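Local coordinates for uncharacterized protein YJL217W (Saccharomyces cerevisiae, PDB 3O12) that functions in the galactose metabolic pathway via the GAL83 protein and may control the level of the enolase ENO1, at residues 82-93 and 145-155; 125-135 and 172-180. One frame throughout, in Å; residues are numbered along the deposited sequence. Where two conformers were deposited one is given.

Contact 1: residues 82-93 and 145-155; sequences AFTAQVRVQGSY and ARDFWLRVTVE. With SO4 (sulfate ion), chain B.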
# COMPACT_ATOMS: atom_id res chain seq x y z
N ALA A 82 7.73 -10.82 -11.96
CA ALA A 82 8.48 -9.60 -11.67
C ALA A 82 7.68 -8.43 -12.20
O ALA A 82 6.98 -8.55 -13.22
CB ALA A 82 9.83 -9.64 -12.33
N PHE A 83 7.76 -7.29 -11.53
CA PHE A 83 6.97 -6.13 -11.95
C PHE A 83 7.49 -4.83 -11.35
O PHE A 83 8.20 -4.85 -10.35
CB PHE A 83 5.50 -6.31 -11.54
CG PHE A 83 5.27 -6.22 -10.06
CD1 PHE A 83 5.03 -5.00 -9.45
CD2 PHE A 83 5.33 -7.35 -9.26
CE1 PHE A 83 4.84 -4.91 -8.08
CE2 PHE A 83 5.13 -7.28 -7.90
CZ PHE A 83 4.90 -6.07 -7.30
N THR A 84 7.09 -3.72 -11.96
CA THR A 84 7.15 -2.40 -11.35
C THR A 84 5.75 -1.80 -11.41
O THR A 84 5.09 -1.82 -12.46
CB THR A 84 8.15 -1.48 -12.07
OG1 THR A 84 9.47 -1.98 -11.90
CG2 THR A 84 8.08 -0.07 -11.50
N ALA A 85 5.28 -1.29 -10.28
CA ALA A 85 3.96 -0.69 -10.16
C ALA A 85 4.09 0.71 -9.60
O ALA A 85 4.99 0.98 -8.79
CB ALA A 85 3.06 -1.55 -9.25
N GLN A 86 3.21 1.60 -10.02
CA GLN A 86 3.24 2.97 -9.54
C GLN A 86 1.81 3.48 -9.37
O GLN A 86 0.91 3.08 -10.13
CB GLN A 86 4.02 3.81 -10.55
CG GLN A 86 4.20 5.27 -10.25
CD GLN A 86 5.13 5.90 -11.27
OE1 GLN A 86 6.25 5.44 -11.48
NE2 GLN A 86 4.66 6.95 -11.93
N VAL A 87 1.58 4.35 -8.39
CA VAL A 87 0.24 4.88 -8.14
C VAL A 87 0.33 6.22 -7.41
O VAL A 87 1.28 6.48 -6.67
CB VAL A 87 -0.63 3.87 -7.33
CG1 VAL A 87 -0.15 3.76 -5.87
CG2 VAL A 87 -2.12 4.19 -7.41
N ARG A 88 -0.66 7.07 -7.65
CA ARG A 88 -0.81 8.33 -6.93
C ARG A 88 -1.86 8.14 -5.84
O ARG A 88 -2.90 7.51 -6.07
CB ARG A 88 -1.25 9.43 -7.90
CG ARG A 88 -1.26 10.83 -7.29
CD ARG A 88 -1.71 11.84 -8.33
NE ARG A 88 -1.62 13.21 -7.82
CZ ARG A 88 -1.92 14.28 -8.54
NH1 ARG A 88 -2.33 14.14 -9.80
NH2 ARG A 88 -1.82 15.49 -8.01
N VAL A 89 -1.58 8.69 -4.66
CA VAL A 89 -2.41 8.48 -3.48
C VAL A 89 -2.80 9.83 -2.91
O VAL A 89 -1.94 10.63 -2.55
CB VAL A 89 -1.65 7.70 -2.38
CG1 VAL A 89 -2.58 7.38 -1.21
CG2 VAL A 89 -1.06 6.42 -2.94
N GLN A 90 -4.10 10.10 -2.87
CA GLN A 90 -4.61 11.36 -2.33
C GLN A 90 -5.60 11.07 -1.21
O GLN A 90 -6.78 10.84 -1.46
CB GLN A 90 -5.25 12.19 -3.44
CG GLN A 90 -4.24 12.63 -4.49
CD GLN A 90 -4.88 13.37 -5.65
OE1 GLN A 90 -4.72 14.59 -5.79
NE2 GLN A 90 -5.62 12.64 -6.47
N GLY A 91 -5.11 11.09 0.02
CA GLY A 91 -5.93 10.75 1.16
C GLY A 91 -6.20 11.93 2.06
O GLY A 91 -5.46 12.92 2.05
N SER A 92 -7.28 11.83 2.82
CA SER A 92 -7.66 12.87 3.77
C SER A 92 -7.45 12.39 5.21
O SER A 92 -8.41 12.11 5.92
CB SER A 92 -9.13 13.24 3.56
OG SER A 92 -9.37 13.61 2.21
N TYR A 93 -6.19 12.29 5.63
CA TYR A 93 -5.87 11.70 6.93
C TYR A 93 -6.26 12.64 8.07
O TYR A 93 -6.07 13.85 7.97
CB TYR A 93 -4.39 11.35 7.01
CG TYR A 93 -3.90 10.67 5.76
CD1 TYR A 93 -3.98 9.29 5.62
CD2 TYR A 93 -3.40 11.42 4.70
CE1 TYR A 93 -3.56 8.67 4.46
CE2 TYR A 93 -2.97 10.81 3.54
CZ TYR A 93 -3.05 9.44 3.43
OH TYR A 93 -2.64 8.84 2.27
N ALA A 145 1.62 14.95 2.69
CA ALA A 145 1.00 13.66 3.00
C ALA A 145 -0.26 13.42 2.17
O ALA A 145 -0.62 12.28 1.90
CB ALA A 145 0.71 13.55 4.48
N ARG A 146 -0.93 14.50 1.77
CA ARG A 146 -2.22 14.37 1.08
C ARG A 146 -2.11 14.15 -0.43
O ARG A 146 -3.12 13.99 -1.11
CB ARG A 146 -3.12 15.57 1.39
CG ARG A 146 -3.58 15.61 2.84
CD ARG A 146 -4.20 16.95 3.21
NE ARG A 146 -5.47 17.18 2.53
CZ ARG A 146 -6.65 16.80 3.01
NH1 ARG A 146 -7.76 17.05 2.32
NH2 ARG A 146 -6.73 16.16 4.17
N ASP A 147 -0.88 14.11 -0.94
CA ASP A 147 -0.68 13.89 -2.37
C ASP A 147 0.74 13.38 -2.62
O ASP A 147 1.70 14.16 -2.58
CB ASP A 147 -0.92 15.18 -3.14
CG ASP A 147 -0.99 14.98 -4.64
OD1 ASP A 147 -0.88 13.84 -5.12
OD2 ASP A 147 -1.18 16.00 -5.36
N PHE A 148 0.87 12.08 -2.84
CA PHE A 148 2.19 11.51 -3.10
C PHE A 148 2.06 10.34 -4.06
O PHE A 148 0.95 9.84 -4.30
CB PHE A 148 2.88 11.07 -1.80
CG PHE A 148 2.18 9.94 -1.08
CD1 PHE A 148 2.54 8.61 -1.32
CD2 PHE A 148 1.15 10.19 -0.19
CE1 PHE A 148 1.90 7.56 -0.66
CE2 PHE A 148 0.49 9.13 0.46
CZ PHE A 148 0.87 7.82 0.22
N TRP A 149 3.19 9.91 -4.60
CA TRP A 149 3.26 8.73 -5.45
C TRP A 149 4.13 7.67 -4.80
O TRP A 149 5.09 7.98 -4.07
CB TRP A 149 3.87 9.05 -6.83
CG TRP A 149 3.01 9.89 -7.75
CD1 TRP A 149 2.25 9.44 -8.79
CD2 TRP A 149 2.86 11.31 -7.73
NE1 TRP A 149 1.63 10.49 -9.41
CE2 TRP A 149 1.98 11.66 -8.78
CE3 TRP A 149 3.38 12.33 -6.92
CZ2 TRP A 149 1.62 12.98 -9.05
CZ3 TRP A 149 3.01 13.65 -7.18
CH2 TRP A 149 2.13 13.96 -8.24
N LEU A 150 3.81 6.42 -5.08
CA LEU A 150 4.65 5.28 -4.71
C LEU A 150 5.02 4.49 -5.93
O LEU A 150 4.22 4.35 -6.85
CB LEU A 150 3.93 4.35 -3.74
CG LEU A 150 3.69 4.95 -2.36
CD1 LEU A 150 2.62 4.17 -1.60
CD2 LEU A 150 5.00 5.03 -1.55
N ARG A 151 6.23 3.94 -5.93
CA ARG A 151 6.68 3.04 -6.97
C ARG A 151 7.29 1.84 -6.28
O ARG A 151 8.16 1.97 -5.41
CB ARG A 151 7.70 3.71 -7.89
CG ARG A 151 8.29 2.79 -8.94
CD ARG A 151 9.36 3.51 -9.75
NE ARG A 151 8.77 4.52 -10.62
CZ ARG A 151 9.47 5.40 -11.33
NH1 ARG A 151 10.80 5.39 -11.27
NH2 ARG A 151 8.85 6.27 -12.11
N VAL A 152 6.84 0.66 -6.66
CA VAL A 152 7.35 -0.58 -6.07
C VAL A 152 7.80 -1.53 -7.16
O VAL A 152 7.08 -1.73 -8.16
CB VAL A 152 6.29 -1.26 -5.21
CG1 VAL A 152 6.83 -2.56 -4.63
CG2 VAL A 152 5.84 -0.31 -4.10
N THR A 153 8.98 -2.12 -6.99
CA THR A 153 9.52 -3.09 -7.92
C THR A 153 9.83 -4.38 -7.18
O THR A 153 10.47 -4.35 -6.12
CB THR A 153 10.80 -2.57 -8.58
OG1 THR A 153 10.51 -1.35 -9.28
CG2 THR A 153 11.37 -3.58 -9.55
N VAL A 154 9.37 -5.50 -7.71
CA VAL A 154 9.75 -6.81 -7.19
C VAL A 154 10.34 -7.62 -8.32
O VAL A 154 9.71 -7.79 -9.37
CB VAL A 154 8.54 -7.58 -6.61
CG1 VAL A 154 8.97 -9.00 -6.23
CG2 VAL A 154 7.97 -6.85 -5.40
N GLU A 155 11.55 -8.13 -8.11
CA GLU A 155 12.24 -8.90 -9.13
C GLU A 155 13.33 -9.70 -8.45
O GLU A 155 14.04 -9.18 -7.57
CB GLU A 155 12.84 -7.97 -10.18
CG GLU A 155 13.52 -8.68 -11.34
CD GLU A 155 14.06 -7.70 -12.38
OE1 GLU A 155 14.33 -6.53 -12.02
OE2 GLU A 155 14.22 -8.11 -13.55
S SO4 B . -3.27 17.66 -10.60
O1 SO4 B . -1.93 17.82 -10.04
O2 SO4 B . -3.60 18.84 -11.39
O3 SO4 B . -3.31 16.47 -11.45
O4 SO4 B . -4.24 17.51 -9.52
O HOH W 1 -2.32 11.04 0.23
O HOH W 2 -4.80 16.10 -2.75
O HOH W 3 -6.02 14.72 -0.81

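Contact 2: residues 125-135 and 172-180; sequences LSSVLTNGKSD and LVRLAPFPT. With EDO (1,2-ethanediol), chain I; EDO (1,2-ethanediol), chain F.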
# COMPACT_ATOMS: atom_id res chain seq x y z
N LEU A 125 5.81 8.39 6.83
CA LEU A 125 6.04 7.46 5.74
C LEU A 125 6.45 6.15 6.38
O LEU A 125 7.43 6.07 7.12
CB LEU A 125 7.14 7.97 4.80
CG LEU A 125 7.32 7.14 3.52
CD1 LEU A 125 6.06 7.15 2.69
CD2 LEU A 125 8.50 7.66 2.71
N SER A 126 5.68 5.12 6.09
CA SER A 126 5.76 3.86 6.81
C SER A 126 5.73 2.70 5.84
O SER A 126 5.09 2.76 4.79
CB SER A 126 4.56 3.77 7.76
OG SER A 126 4.48 2.51 8.39
N SER A 127 6.42 1.63 6.19
CA SER A 127 6.30 0.38 5.45
C SER A 127 6.33 -0.79 6.40
O SER A 127 6.99 -0.75 7.43
CB SER A 127 7.37 0.24 4.37
OG SER A 127 8.67 0.22 4.91
N VAL A 128 5.58 -1.84 6.05
CA VAL A 128 5.55 -3.06 6.83
C VAL A 128 5.77 -4.23 5.89
O VAL A 128 4.98 -4.44 4.96
CB VAL A 128 4.22 -3.25 7.56
CG1 VAL A 128 4.23 -4.58 8.36
CG2 VAL A 128 3.95 -2.08 8.50
N LEU A 129 6.85 -4.97 6.09
CA LEU A 129 7.15 -6.16 5.32
C LEU A 129 6.83 -7.36 6.19
O LEU A 129 7.39 -7.49 7.28
CB LEU A 129 8.62 -6.17 4.91
CG LEU A 129 9.03 -7.17 3.82
CD1 LEU A 129 10.40 -6.80 3.26
CD2 LEU A 129 9.03 -8.58 4.35
N THR A 130 5.92 -8.20 5.72
CA THR A 130 5.47 -9.35 6.48
C THR A 130 5.90 -10.61 5.77
O THR A 130 5.51 -10.88 4.63
CB THR A 130 3.94 -9.29 6.65
OG1 THR A 130 3.63 -8.12 7.41
CG2 THR A 130 3.42 -10.52 7.39
N ASN A 131 6.78 -11.36 6.42
CA ASN A 131 7.14 -12.69 5.95
C ASN A 131 6.96 -13.60 7.13
O ASN A 131 7.88 -13.80 7.92
CB ASN A 131 8.58 -12.70 5.45
CG ASN A 131 8.89 -13.94 4.64
OD1 ASN A 131 8.28 -14.99 4.83
ND2 ASN A 131 9.85 -13.83 3.73
N GLY A 132 5.74 -14.11 7.29
CA GLY A 132 5.37 -14.83 8.50
C GLY A 132 4.98 -13.83 9.57
O GLY A 132 3.87 -13.88 10.10
N LYS A 133 5.90 -12.92 9.89
CA LYS A 133 5.64 -11.86 10.87
C LYS A 133 5.97 -10.49 10.29
O LYS A 133 6.78 -10.37 9.35
CB LYS A 133 6.46 -12.10 12.13
CG LYS A 133 6.09 -13.36 12.89
CD LYS A 133 6.99 -13.47 14.12
CE LYS A 133 6.82 -14.77 14.87
NZ LYS A 133 7.83 -14.87 15.96
N SER A 134 5.35 -9.45 10.86
CA SER A 134 5.51 -8.07 10.38
C SER A 134 6.77 -7.33 10.88
O SER A 134 7.12 -7.40 12.06
CB SER A 134 4.28 -7.24 10.74
OG SER A 134 3.09 -7.75 10.14
N ASP A 135 7.41 -6.61 9.96
CA ASP A 135 8.59 -5.76 10.23
C ASP A 135 8.28 -4.35 9.75
O ASP A 135 8.22 -4.07 8.54
CB ASP A 135 9.82 -6.33 9.51
CG ASP A 135 11.06 -5.45 9.63
OD1 ASP A 135 10.98 -4.28 10.09
OD2 ASP A 135 12.15 -5.94 9.24
N LEU A 172 14.58 6.29 -2.42
CA LEU A 172 14.37 4.96 -1.86
C LEU A 172 13.77 5.03 -0.47
O LEU A 172 14.18 5.87 0.36
CB LEU A 172 15.69 4.20 -1.80
CG LEU A 172 15.61 2.80 -1.20
CD1 LEU A 172 15.06 1.83 -2.22
CD2 LEU A 172 16.99 2.33 -0.69
N VAL A 173 12.83 4.14 -0.20
CA VAL A 173 12.17 4.01 1.10
C VAL A 173 12.63 2.70 1.74
O VAL A 173 12.94 2.63 2.93
CB VAL A 173 10.63 3.98 0.92
CG1 VAL A 173 9.92 3.64 2.23
CG2 VAL A 173 10.12 5.29 0.36
N ARG A 174 12.67 1.64 0.94
CA ARG A 174 12.99 0.32 1.46
C ARG A 174 13.51 -0.62 0.39
O ARG A 174 13.05 -0.58 -0.76
CB ARG A 174 11.76 -0.28 2.13
CG ARG A 174 12.09 -1.49 2.99
CD ARG A 174 11.07 -1.64 4.07
NE ARG A 174 11.34 -2.75 4.98
CZ ARG A 174 10.58 -3.02 6.03
NH1 ARG A 174 9.53 -2.24 6.28
NH2 ARG A 174 10.86 -4.05 6.81
N LEU A 175 14.46 -1.46 0.76
CA LEU A 175 15.05 -2.45 -0.13
C LEU A 175 15.23 -3.72 0.68
O LEU A 175 15.98 -3.73 1.67
CB LEU A 175 16.40 -1.95 -0.65
CG LEU A 175 17.24 -2.88 -1.54
CD1 LEU A 175 16.62 -3.02 -2.91
CD2 LEU A 175 18.67 -2.37 -1.66
N ALA A 176 14.54 -4.78 0.30
CA ALA A 176 14.47 -5.96 1.15
C ALA A 176 14.24 -7.24 0.39
O ALA A 176 13.72 -7.21 -0.72
CB ALA A 176 13.34 -5.78 2.14
N PRO A 177 14.57 -8.38 0.99
CA PRO A 177 14.21 -9.66 0.38
C PRO A 177 12.70 -9.83 0.40
O PRO A 177 12.03 -9.39 1.33
CB PRO A 177 14.84 -10.70 1.31
CG PRO A 177 15.84 -9.97 2.12
CD PRO A 177 15.32 -8.56 2.25
N PHE A 178 12.17 -10.48 -0.63
CA PHE A 178 10.75 -10.78 -0.67
C PHE A 178 10.64 -12.09 -1.43
O PHE A 178 11.41 -12.33 -2.35
CB PHE A 178 10.00 -9.65 -1.38
CG PHE A 178 8.50 -9.66 -1.14
CD1 PHE A 178 8.00 -9.39 0.13
CD2 PHE A 178 7.62 -9.97 -2.16
CE1 PHE A 178 6.63 -9.40 0.36
CE2 PHE A 178 6.25 -9.98 -1.93
CZ PHE A 178 5.76 -9.71 -0.67
N PRO A 179 9.72 -12.97 -1.02
CA PRO A 179 9.71 -14.29 -1.68
C PRO A 179 9.50 -14.22 -3.18
O PRO A 179 8.70 -13.41 -3.65
CB PRO A 179 8.53 -15.01 -1.02
CG PRO A 179 8.40 -14.37 0.31
CD PRO A 179 8.74 -12.90 0.07
N THR A 180 10.20 -15.07 -3.92
CA THR A 180 9.89 -15.25 -5.34
C THR A 180 8.51 -15.88 -5.47
O THR A 180 8.05 -16.60 -4.58
CB THR A 180 10.93 -16.13 -6.05
OG1 THR A 180 11.01 -17.39 -5.38
CG2 THR A 180 12.30 -15.47 -6.02
C1 EDO I . 10.16 4.76 5.95
O1 EDO I . 11.56 4.49 6.06
C2 EDO I . 9.38 3.46 6.16
O2 EDO I . 10.02 2.41 5.43
C1 EDO F . 1.50 1.49 5.45
O1 EDO F . 1.20 2.88 5.65
C2 EDO F . 2.69 1.06 6.31
O2 EDO F . 2.32 1.18 7.68
O HOH W 4 10.63 -11.45 2.89

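Contact 1: residues 82-93 and 145-155
F83 pairs with V154 through two backbone hydrogen bonds, and its ring lies obliquely to the valine, CE2 being 3.7 Å from V154 CB. The ring gets there because chi1 (70°) sets CG between the backbone N and the carbonyl carbon. On the other face of the sheet, T84 OG1 and T153 OG1 share a hydrogen bond of 2.9 Å. A85 continues the backbone pairing with V152. Next, Q86 OE1 takes both NE and NH2 of R151, each at 2.8 Å; the oxygen lies in the guanidinium plane, yet both donors are tilted from the amide plane to the same face. V87 is bonded in both directions to L150. R88, fully extended, runs alongside W149 in the same direction: its CG sits 3.8 Å from the centroid of the five-membered ring, a CH-pi contact over the face. Still over the six-membered part of the indole, with W149 CZ2 against one guanidinium face, R88 NE and NH2 grip D147 side-on, one nitrogen to each carboxylate oxygen on its syn lone pair, NE–OD1 measuring 2.9 Å at 171°. R88 NH1 and NH2 also bind a sulfate, while E204 makes a salt bridge to R88 NH1 and accepts a hydrogen bond from W149 NE1, which should fix the two groups together. V89 CB covers one face of the F148 ring, 3.9 Å from its centroid. Where the pairing ends, one water links V89 O, G91 N, Y93 OH and A145 O. Seven consecutive bridges, with segment axes 4.7 Å apart at 169°, mark regular antiparallel pairing of two interior strands, flanked by 199-208 and 158-164, in the seven-stranded sheet of this all-beta DUF1349 protein.

Contact 2: residues 125-135 and 172-180
With CG anti to the backbone N (chi1 -166°) and the chain extended from CG to NE, R174 carries its guanidinium across to S127 and D135. S127 OG is turned to meet it by a chi1 of 62°, which tucks the hydroxyl over the backbone, flanked by N and C. R174 NH1 then donates to S127 OG at 2.9 Å and 165°, with the oxygen almost in the guanidinium plane. The same NH1, together with NH2, grips D135 O end-on, each bond being 3.2 Å; NH2 stands well above the carbonyl plane, whereas NH1 is less tilted. As L129 N also donates to D135 O, three N–H groups converge on that oxygen. The D135 carboxylate adds a salt bridge, OD1 to R174 NH2 at 3.3 Å, its plane steeply inclined to the guanidinium. Over one guanidinium face lies L129 CB, 3.6 Å from NH2 of R174, so the arginine is held in its plane by polar partners and flanked by a leucine. L129 CD1 continues to A176 CB, a tight 3.3 Å approach. Near one end, L125 CD2 and V173 CG2 meet tip to tip; near the other, a water bridges N131 ND2 and P177 O. An ethanediol also hydrogen-bonds to S127 OG. The segment axes run nearly parallel but 8.2 Å apart, so side chains rather than backbone pairing make the contact. It joins the hairpin of strands 122-131 and 134-140 in one sheet to edge strand 172-177 of the other, where V173 and R174 form a classic bulge opposite I161 of strand 158-164.

Overall arrangement
Contact 1 and contact 2 have centres 15 Å apart and nearest atoms about 4 Å apart, without touching. Contact 1 is pairing within the seven-stranded sheet; contact 2 passes from that sheet's edge, 172-177, to the nine-stranded one. Strand 158-164 lies between 148-155 and 172-177, and V152 and V154 touch it from one side as V173 and L175 do from the other. The segments alternate along the chain, and strand 134-140 is followed directly by 148-155. The sulfate at contact 1 and the ethanediols at contact 2 probably come from the crystallisation liquor, so neither identifies a natural ligand.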